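AtFKBP42 (Arabidopsis thaliana, PDB 2F4E) belongs to the FKBP-type peptidyl-prolyl isomerases, probably catalyses proline cis-trans isomerisation, modulates vacuolar uptake of MRP substrates and regulates cell elongation and orientation. Local coordinates at residues E45-K53 with L123-A131; G61-T69 with I156-G164. One frame throughout, in Å; residues are numbered along the deposited sequence.

How the contacts relate
From the N terminus, the chain first forms the hairpin of strands 45-48 and 51-55. It then passes through the loop 61-69 into strand 69-78. Contact 1 closes a loop of 69 residues by setting strand 51-55 beside strand 121-126. Contact 2 closes a loop of 86 residues by laying 61-69 along the C-terminal end of strand 149-158 and the tail after it. The two loops cross, because the segments alternate along the chain. Both contacts reach one antiparallel sheet, in which strands 121-126 and 149-158 are neighbours. Their centres lie about 20 Å apart and they do not touch. Contact 1 is partly buried; contact 2 lies at the surface.

Contact 1. Residues E45-K53 with L123-A131; sequences EVLDEKVSK and LVHVGWELA
Ser-52 and His-125 form the central antiparallel hydrogen-bonded pair. Ser-52 N gives to His-125 O (3.1 Å) and His-125 N gives to Ser-52 O (3.0 Å). Gly-127 N adds a nearly straight bond to Lys-50 O (2.8 Å, 172° at the hydrogen). Ser-52 OG sits between its own backbone N and carbonyl carbon (chi1 60°) and meets His-125 CB at 3.3 Å. The imidazole ND1 is hydrogen-bonded to Lys-79.

On the other face the valines pack together. Val-51 CG1 lies 4.1 Å from Val-124 CG1. Val-51 CG2 lies 3.3 Å from Leu-130 CD1, and the two side chains cross at about a right angle. Ile-111 of helix 107-113 touches both Val-51 and Leu-130. Lys-53 shares this face, and its NZ bonds Ser-115 OG. Leu-130 CD1 also packs on Lys-50 CB. The Lys-50 chain bends at chi2 (-49°) and runs past the Glu-129 carboxylate. Lys-50 CE comes to 3.1 Å from Glu-129 OE2, and the salt bridge from Lys-50 NZ to Glu-129 OE2 is long. Asp-48 OD2 accepts from Lys-50 N, met from above the carboxylate plane, and forms an Asx turn. Leu-47 N and Asp-48 N both bond Val-51 O, so the hairpin carries a classic beta bulge there. The whole is an antiparallel strand pair of the FKBP fold, its Val-51 side packed against helix 107-113 through Ile-111.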
loop_
_atom_site.group_PDB
_atom_site.type_symbol
_atom_site.label_atom_id
_atom_site.label_comp_id
_atom_site.label_asym_id
_atom_site.label_seq_id
_atom_site.Cartn_x
_atom_site.Cartn_y
_atom_site.Cartn_z
ATOM N N GLU A 45 9.598 9.345 -2.862
ATOM C CA GLU A 45 9.494 9.483 -4.307
ATOM C C GLU A 45 8.017 9.728 -4.552
ATOM O O GLU A 45 7.179 9.052 -3.960
ATOM C CB GLU A 45 9.904 8.188 -4.999
ATOM C CG GLU A 45 9.523 8.161 -6.475
ATOM C CD GLU A 45 9.834 6.833 -7.146
ATOM O OE1 GLU A 45 10.492 5.979 -6.508
ATOM O OE2 GLU A 45 9.416 6.655 -8.317
ATOM N N VAL A 46 7.691 10.683 -5.413
ATOM C CA VAL A 46 6.296 11.000 -5.695
ATOM C C VAL A 46 5.727 10.147 -6.821
ATOM O O VAL A 46 6.243 10.165 -7.937
ATOM C CB VAL A 46 6.126 12.487 -6.058
ATOM C CG1 VAL A 46 4.681 12.760 -6.456
ATOM C CG2 VAL A 46 6.527 13.366 -4.865
ATOM N N LEU A 47 4.657 9.417 -6.520
ATOM C CA LEU A 47 4.020 8.547 -7.497
ATOM C C LEU A 47 2.720 9.155 -7.971
ATOM O O LEU A 47 2.175 8.744 -8.995
ATOM C CB LEU A 47 3.706 7.180 -6.888
ATOM C CG LEU A 47 4.790 6.465 -6.100
ATOM C CD1 LEU A 47 4.259 5.118 -5.652
ATOM C CD2 LEU A 47 6.021 6.299 -6.951
ATOM N N ASP A 48 2.223 10.140 -7.231
ATOM C CA ASP A 48 0.954 10.774 -7.582
ATOM C C ASP A 48 0.811 12.026 -6.735
ATOM O O ASP A 48 1.621 12.265 -5.845
ATOM C CB ASP A 48 -0.189 9.804 -7.264
ATOM C CG ASP A 48 -1.538 10.281 -7.768
ATOM O OD1 ASP A 48 -1.723 10.299 -9.002
ATOM O OD2 ASP A 48 -2.404 10.620 -6.927
ATOM N N GLU A 49 -0.228 12.814 -7.000
ATOM C CA GLU A 49 -0.462 14.032 -6.240
ATOM C C GLU A 49 -0.659 13.636 -4.775
ATOM O O GLU A 49 -0.088 14.260 -3.877
ATOM C CB GLU A 49 -1.696 14.763 -6.782
ATOM C CG GLU A 49 -1.778 16.267 -6.437
ATOM C CD GLU A 49 -0.615 17.087 -7.014
ATOM O OE1 GLU A 49 -0.295 16.941 -8.219
ATOM O OE2 GLU A 49 -0.028 17.883 -6.247
ATOM N N LYS A 50 -1.443 12.578 -4.544
ATOM C CA LYS A 50 -1.721 12.096 -3.195
ATOM C C LYS A 50 -1.064 10.768 -2.818
ATOM O O LYS A 50 -1.555 10.058 -1.939
ATOM C CB LYS A 50 -3.236 11.986 -2.979
ATOM C CG LYS A 50 -3.978 13.315 -3.122
ATOM C CD LYS A 50 -3.298 14.409 -2.300
ATOM C CE LYS A 50 -4.154 15.678 -2.192
ATOM N NZ LYS A 50 -3.465 16.702 -1.367
ATOM N N VAL A 51 0.051 10.440 -3.469
ATOM C CA VAL A 51 0.764 9.205 -3.175
ATOM C C VAL A 51 2.273 9.376 -3.267
ATOM O O VAL A 51 2.780 9.947 -4.229
ATOM C CB VAL A 51 0.357 8.067 -4.142
ATOM C CG1 VAL A 51 1.062 6.780 -3.752
ATOM C CG2 VAL A 51 -1.143 7.857 -4.123
ATOM N N SER A 52 2.985 8.885 -2.258
ATOM C CA SER A 52 4.448 8.952 -2.235
ATOM C C SER A 52 5.003 7.685 -1.590
ATOM O O SER A 52 4.283 6.998 -0.859
ATOM C CB SER A 52 4.914 10.207 -1.488
ATOM O OG SER A 52 4.447 10.210 -0.153
ATOM N N LYS A 53 6.277 7.385 -1.837
ATOM C CA LYS A 53 6.866 6.145 -1.320
ATOM C C LYS A 53 8.321 6.205 -0.862
ATOM O O LYS A 53 9.127 6.972 -1.374
ATOM C CB LYS A 53 6.774 5.059 -2.391
ATOM C CG LYS A 53 7.379 3.722 -1.994
ATOM C CD LYS A 53 7.343 2.698 -3.124
ATOM C CE LYS A 53 8.279 3.076 -4.246
ATOM N NZ LYS A 53 8.252 2.077 -5.330
ATOM N N LEU A 123 7.204 1.824 2.313
ATOM C CA LEU A 123 6.193 2.583 3.033
ATOM C C LEU A 123 5.431 3.374 1.986
ATOM O O LEU A 123 6.033 3.947 1.077
ATOM C CB LEU A 123 6.843 3.547 4.016
ATOM C CG LEU A 123 7.621 2.965 5.199
ATOM C CD1 LEU A 123 8.098 4.121 6.095
ATOM C CD2 LEU A 123 6.736 1.991 5.994
ATOM N N VAL A 124 4.110 3.388 2.087
ATOM C CA VAL A 124 3.315 4.123 1.123
ATOM C C VAL A 124 2.409 5.110 1.842
ATOM O O VAL A 124 1.551 4.733 2.653
ATOM C CB VAL A 124 2.462 3.175 0.233
ATOM C CG1 VAL A 124 1.813 3.969 -0.878
ATOM C CG2 VAL A 124 3.317 2.063 -0.340
ATOM N N HIS A 125 2.622 6.380 1.526
ATOM C CA HIS A 125 1.872 7.475 2.105
ATOM C C HIS A 125 0.745 7.809 1.164
ATOM O O HIS A 125 0.967 8.237 0.035
ATOM C CB HIS A 125 2.801 8.664 2.301
ATOM C CG HIS A 125 3.975 8.352 3.161
ATOM N ND1 HIS A 125 3.917 8.365 4.543
ATOM C CD2 HIS A 125 5.233 7.965 2.851
ATOM C CE1 HIS A 125 5.080 8.007 5.034
ATOM N NE2 HIS A 125 5.905 7.756 4.026
ATOM N N VAL A 126 -0.473 7.619 1.648
ATOM C CA VAL A 126 -1.653 7.843 0.839
ATOM C C VAL A 126 -2.627 8.885 1.367
ATOM O O VAL A 126 -3.102 8.799 2.500
ATOM C CB VAL A 126 -2.417 6.522 0.663
ATOM C CG1 VAL A 126 -3.627 6.737 -0.227
ATOM C CG2 VAL A 126 -1.481 5.460 0.112
ATOM N N GLY A 127 -2.931 9.865 0.526
ATOM C CA GLY A 127 -3.871 10.891 0.924
ATOM C C GLY A 127 -5.219 10.227 1.080
ATOM O O GLY A 127 -5.535 9.281 0.353
ATOM N N TRP A 128 -6.017 10.710 2.023
ATOM C CA TRP A 128 -7.333 10.142 2.244
ATOM C C TRP A 128 -8.184 10.093 0.978
ATOM O O TRP A 128 -9.011 9.197 0.830
ATOM C CB TRP A 128 -8.078 10.897 3.352
ATOM C CG TRP A 128 -8.201 12.359 3.149
ATOM C CD1 TRP A 128 -7.389 13.325 3.658
ATOM C CD2 TRP A 128 -9.206 13.036 2.379
ATOM N NE1 TRP A 128 -7.822 14.564 3.257
ATOM C CE2 TRP A 128 -8.934 14.418 2.467
ATOM C CE3 TRP A 128 -10.308 12.610 1.622
ATOM C CZ2 TRP A 128 -9.727 15.384 1.820
ATOM C CZ3 TRP A 128 -11.097 13.573 0.979
ATOM C CH2 TRP A 128 -10.798 14.941 1.084
ATOM N N GLU A 129 -7.981 11.035 0.062
ATOM C CA GLU A 129 -8.749 11.052 -1.178
ATOM C C GLU A 129 -8.681 9.695 -1.875
ATOM O O GLU A 129 -9.663 9.223 -2.452
ATOM C CB GLU A 129 -8.233 12.141 -2.130
ATOM C CG GLU A 129 -8.459 13.581 -1.648
ATOM C CD GLU A 129 -7.283 14.123 -0.842
ATOM O OE1 GLU A 129 -6.656 13.331 -0.103
ATOM O OE2 GLU A 129 -6.994 15.340 -0.944
ATOM N N LEU A 130 -7.519 9.061 -1.816
ATOM C CA LEU A 130 -7.345 7.768 -2.457
ATOM C C LEU A 130 -7.554 6.601 -1.483
ATOM O O LEU A 130 -7.256 5.453 -1.807
ATOM C CB LEU A 130 -5.953 7.718 -3.095
ATOM C CG LEU A 130 -5.684 8.855 -4.098
ATOM C CD1 LEU A 130 -4.280 8.780 -4.620
ATOM C CD2 LEU A 130 -6.664 8.780 -5.254
ATOM N N ALA A 131 -8.085 6.895 -0.299
ATOM C CA ALA A 131 -8.322 5.874 0.724
ATOM C C ALA A 131 -9.804 5.750 1.095
ATOM O O ALA A 131 -10.625 5.388 0.258
ATOM C CB ALA A 131 -7.507 6.200 1.950
#

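Contact 2. Residues G61-T69 with I156-G164; sequences GSKPSKYST and IGFDETKEG
The backbones of Pro-64 and Thr-161 meet in a single bridge, CA to CA 4.2 Å, with Lys-162 N bonded to Lys-63 O on one side and Ser-65 N to Glu-160 O on the other. Beyond the type II turn 65-68, Asp-159 N donates to Thr-69 O.

Pro-64 packs over one face of the Phe-158 ring. Pro-64 CB stands 3.5 Å from the centroid of the Phe-158 ring in a CH-pi contact, 16° off the normal. Pro-64 CD lies 3.4 Å from Phe-158 CZ. The ring reaches this place through an eclipsed first torsion (chi1 1°). With an alanine here, the Pro-64 ring would probably lose its aromatic partner and a gap would open beside it.

Polar side chains bind the rest. Thr-161 OG1 donates to Lys-63 O from above the carbonyl plane, so this oxygen takes two bonds. Glu-160 O also has two donors: Ser-68 OG (3.1 Å) and Ser-65 N arrive from opposite faces of its plane. Asp-159 OD1 accepts from Thr-69 N at 2.8 Å, met from above the carboxylate plane. The pair Ser-65 OG to Glu-160 OE2 is modelled too short to be relied on. The Lys-162 chain bends at its last torsion (chi4 -49°), which brings NZ to Pro-64 O at 2.9 Å.

Leu-99 packs on Pro-64 from outside the contact. Most of the bonds use a backbone atom on at least one side. The chemistry implies a largely polar seam between the loop and the chain leaving strand 149-158, with the proline-phenylalanine contact as its apolar part.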
loop_
_atom_site.group_PDB
_atom_site.type_symbol
_atom_site.label_atom_id
_atom_site.label_comp_id
_atom_site.label_asym_id
_atom_site.label_seq_id
_atom_site.Cartn_x
_atom_site.Cartn_y
_atom_site.Cartn_z
ATOM N N GLY A 61 13.432 -7.905 -10.602
ATOM C CA GLY A 61 12.512 -8.060 -11.711
ATOM C C GLY A 61 11.943 -6.727 -12.111
ATOM O O GLY A 61 12.324 -5.703 -11.560
ATOM N N SER A 62 11.026 -6.737 -13.068
ATOM C CA SER A 62 10.425 -5.504 -13.545
ATOM C C SER A 62 9.177 -5.154 -12.755
ATOM O O SER A 62 8.661 -5.974 -11.992
ATOM C CB SER A 62 10.072 -5.632 -15.032
ATOM O OG SER A 62 11.236 -5.882 -15.800
ATOM N N LYS A 63 8.717 -3.921 -12.928
ATOM C CA LYS A 63 7.512 -3.455 -12.271
ATOM C C LYS A 63 6.388 -4.200 -12.967
ATOM O O LYS A 63 6.555 -4.668 -14.098
ATOM C CB LYS A 63 7.359 -1.943 -12.462
ATOM C CG LYS A 63 8.211 -1.127 -11.498
ATOM C CD LYS A 63 8.636 0.214 -12.067
ATOM C CE LYS A 63 7.468 1.164 -12.274
ATOM N NZ LYS A 63 7.968 2.522 -12.713
ATOM N N PRO A 64 5.231 -4.329 -12.307
ATOM C CA PRO A 64 4.108 -5.039 -12.917
ATOM C C PRO A 64 3.453 -4.216 -14.003
ATOM O O PRO A 64 3.620 -3.000 -14.052
ATOM C CB PRO A 64 3.169 -5.257 -11.746
ATOM C CG PRO A 64 3.360 -3.979 -10.967
ATOM C CD PRO A 64 4.865 -3.819 -10.974
ATOM N N SER A 65 2.710 -4.880 -14.874
ATOM C CA SER A 65 2.015 -4.181 -15.929
ATOM C C SER A 65 0.626 -3.857 -15.403
ATOM O O SER A 65 0.224 -4.353 -14.346
ATOM C CB SER A 65 1.917 -5.063 -17.171
ATOM O OG SER A 65 1.419 -6.353 -16.859
ATOM N N LYS A 66 -0.100 -3.009 -16.124
ATOM C CA LYS A 66 -1.445 -2.653 -15.711
ATOM C C LYS A 66 -2.272 -3.927 -15.771
ATOM O O LYS A 66 -2.023 -4.803 -16.609
ATOM C CB LYS A 66 -2.055 -1.614 -16.657
ATOM C CG LYS A 66 -1.184 -0.393 -16.880
ATOM C CD LYS A 66 -1.977 0.773 -17.481
ATOM C CE LYS A 66 -2.476 0.475 -18.901
ATOM N NZ LYS A 66 -3.096 1.702 -19.494
ATOM N N TYR A 67 -3.246 -4.040 -14.880
ATOM C CA TYR A 67 -4.122 -5.210 -14.865
ATOM C C TYR A 67 -3.464 -6.486 -14.321
ATOM O O TYR A 67 -4.065 -7.559 -14.319
ATOM C CB TYR A 67 -4.665 -5.456 -16.281
ATOM C CG TYR A 67 -5.207 -4.200 -16.955
ATOM C CD1 TYR A 67 -5.722 -3.142 -16.195
ATOM C CD2 TYR A 67 -5.237 -4.084 -18.352
ATOM C CE1 TYR A 67 -6.253 -2.000 -16.796
ATOM C CE2 TYR A 67 -5.774 -2.932 -18.978
ATOM C CZ TYR A 67 -6.276 -1.900 -18.185
ATOM O OH TYR A 67 -6.802 -0.762 -18.750
ATOM N N SER A 68 -2.229 -6.361 -13.856
ATOM C CA SER A 68 -1.499 -7.488 -13.285
ATOM C C SER A 68 -2.066 -7.948 -11.932
ATOM O O SER A 68 -2.613 -7.161 -11.163
ATOM C CB SER A 68 -0.028 -7.107 -13.105
ATOM O OG SER A 68 0.699 -8.139 -12.458
ATOM N N THR A 69 -1.940 -9.236 -11.650
ATOM C CA THR A 69 -2.388 -9.785 -10.376
ATOM C C THR A 69 -1.209 -9.709 -9.404
ATOM O O THR A 69 -0.102 -10.182 -9.694
ATOM C CB THR A 69 -2.837 -11.250 -10.518
ATOM O OG1 THR A 69 -4.031 -11.296 -11.307
ATOM C CG2 THR A 69 -3.118 -11.860 -9.161
ATOM N N ILE A 156 4.624 -9.961 -2.695
ATOM C CA ILE A 156 5.047 -11.348 -2.807
ATOM C C ILE A 156 5.369 -11.621 -4.282
ATOM O O ILE A 156 6.188 -12.489 -4.602
ATOM C CB ILE A 156 3.923 -12.302 -2.320
ATOM C CG1 ILE A 156 3.632 -12.035 -0.846
ATOM C CG2 ILE A 156 4.322 -13.749 -2.542
ATOM C CD1 ILE A 156 2.635 -12.959 -0.244
ATOM N N GLY A 157 4.722 -10.876 -5.170
ATOM C CA GLY A 157 4.960 -11.046 -6.593
ATOM C C GLY A 157 3.721 -10.824 -7.427
ATOM O O GLY A 157 2.620 -10.802 -6.885
ATOM N N PHE A 158 3.915 -10.642 -8.735
ATOM C CA PHE A 158 2.818 -10.448 -9.680
ATOM C C PHE A 158 2.870 -11.459 -10.830
ATOM O O PHE A 158 3.918 -12.052 -11.114
ATOM C CB PHE A 158 2.797 -9.034 -10.272
ATOM C CG PHE A 158 3.890 -8.139 -9.796
ATOM C CD1 PHE A 158 5.178 -8.286 -10.287
ATOM C CD2 PHE A 158 3.618 -7.102 -8.888
ATOM C CE1 PHE A 158 6.191 -7.417 -9.897
ATOM C CE2 PHE A 158 4.629 -6.214 -8.481
ATOM C CZ PHE A 158 5.923 -6.380 -8.992
ATOM N N ASP A 159 1.742 -11.652 -11.503
ATOM C CA ASP A 159 1.706 -12.634 -12.574
ATOM C C ASP A 159 2.073 -12.111 -13.957
ATOM O O ASP A 159 2.422 -12.888 -14.842
ATOM C CB ASP A 159 0.332 -13.320 -12.605
ATOM C CG ASP A 159 -0.766 -12.433 -13.173
ATOM O OD1 ASP A 159 -0.600 -11.198 -13.206
ATOM O OD2 ASP A 159 -1.811 -12.984 -13.586
ATOM N N GLU A 160 2.019 -10.796 -14.141
ATOM C CA GLU A 160 2.339 -10.203 -15.437
ATOM C C GLU A 160 3.250 -8.981 -15.275
ATOM O O GLU A 160 2.868 -7.977 -14.661
ATOM C CB GLU A 160 1.041 -9.801 -16.154
ATOM C CG GLU A 160 1.219 -9.442 -17.623
ATOM C CD GLU A 160 0.040 -8.656 -18.179
ATOM O OE1 GLU A 160 -1.110 -9.149 -18.143
ATOM O OE2 GLU A 160 0.273 -7.528 -18.655
ATOM N N THR A 161 4.460 -9.065 -15.819
ATOM C CA THR A 161 5.417 -7.963 -15.691
ATOM C C THR A 161 5.793 -7.313 -17.024
ATOM O O THR A 161 5.682 -7.942 -18.074
ATOM C CB THR A 161 6.712 -8.436 -15.005
ATOM O OG1 THR A 161 7.693 -7.398 -15.077
ATOM C CG2 THR A 161 7.264 -9.676 -15.685
ATOM N N LYS A 162 6.236 -6.056 -16.974
ATOM C CA LYS A 162 6.629 -5.320 -18.180
ATOM C C LYS A 162 7.854 -5.929 -18.877
ATOM O O LYS A 162 8.944 -5.993 -18.298
ATOM C CB LYS A 162 6.928 -3.854 -17.843
ATOM C CG LYS A 162 5.812 -3.117 -17.100
ATOM C CD LYS A 162 6.042 -1.601 -17.162
ATOM C CE LYS A 162 5.116 -0.826 -16.231
ATOM N NZ LYS A 162 3.679 -1.232 -16.364
ATOM N N GLU A 163 7.667 -6.380 -20.117
ATOM C CA GLU A 163 8.757 -6.974 -20.900
ATOM C C GLU A 163 9.013 -6.093 -22.140
ATOM O O GLU A 163 8.131 -5.934 -23.000
ATOM C CB GLU A 163 8.399 -8.399 -21.372
ATOM C CG GLU A 163 7.337 -9.129 -20.550
ATOM C CD GLU A 163 7.817 -9.514 -19.158
ATOM O OE1 GLU A 163 8.289 -8.616 -18.415
ATOM O OE2 GLU A 163 7.715 -10.716 -18.810
ATOM N N GLY A 164 10.217 -5.532 -22.230
ATOM C CA GLY A 164 10.562 -4.679 -23.358
ATOM C C GLY A 164 10.484 -5.390 -24.701
ATOM O O GLY A 164 11.535 -5.515 -25.366
#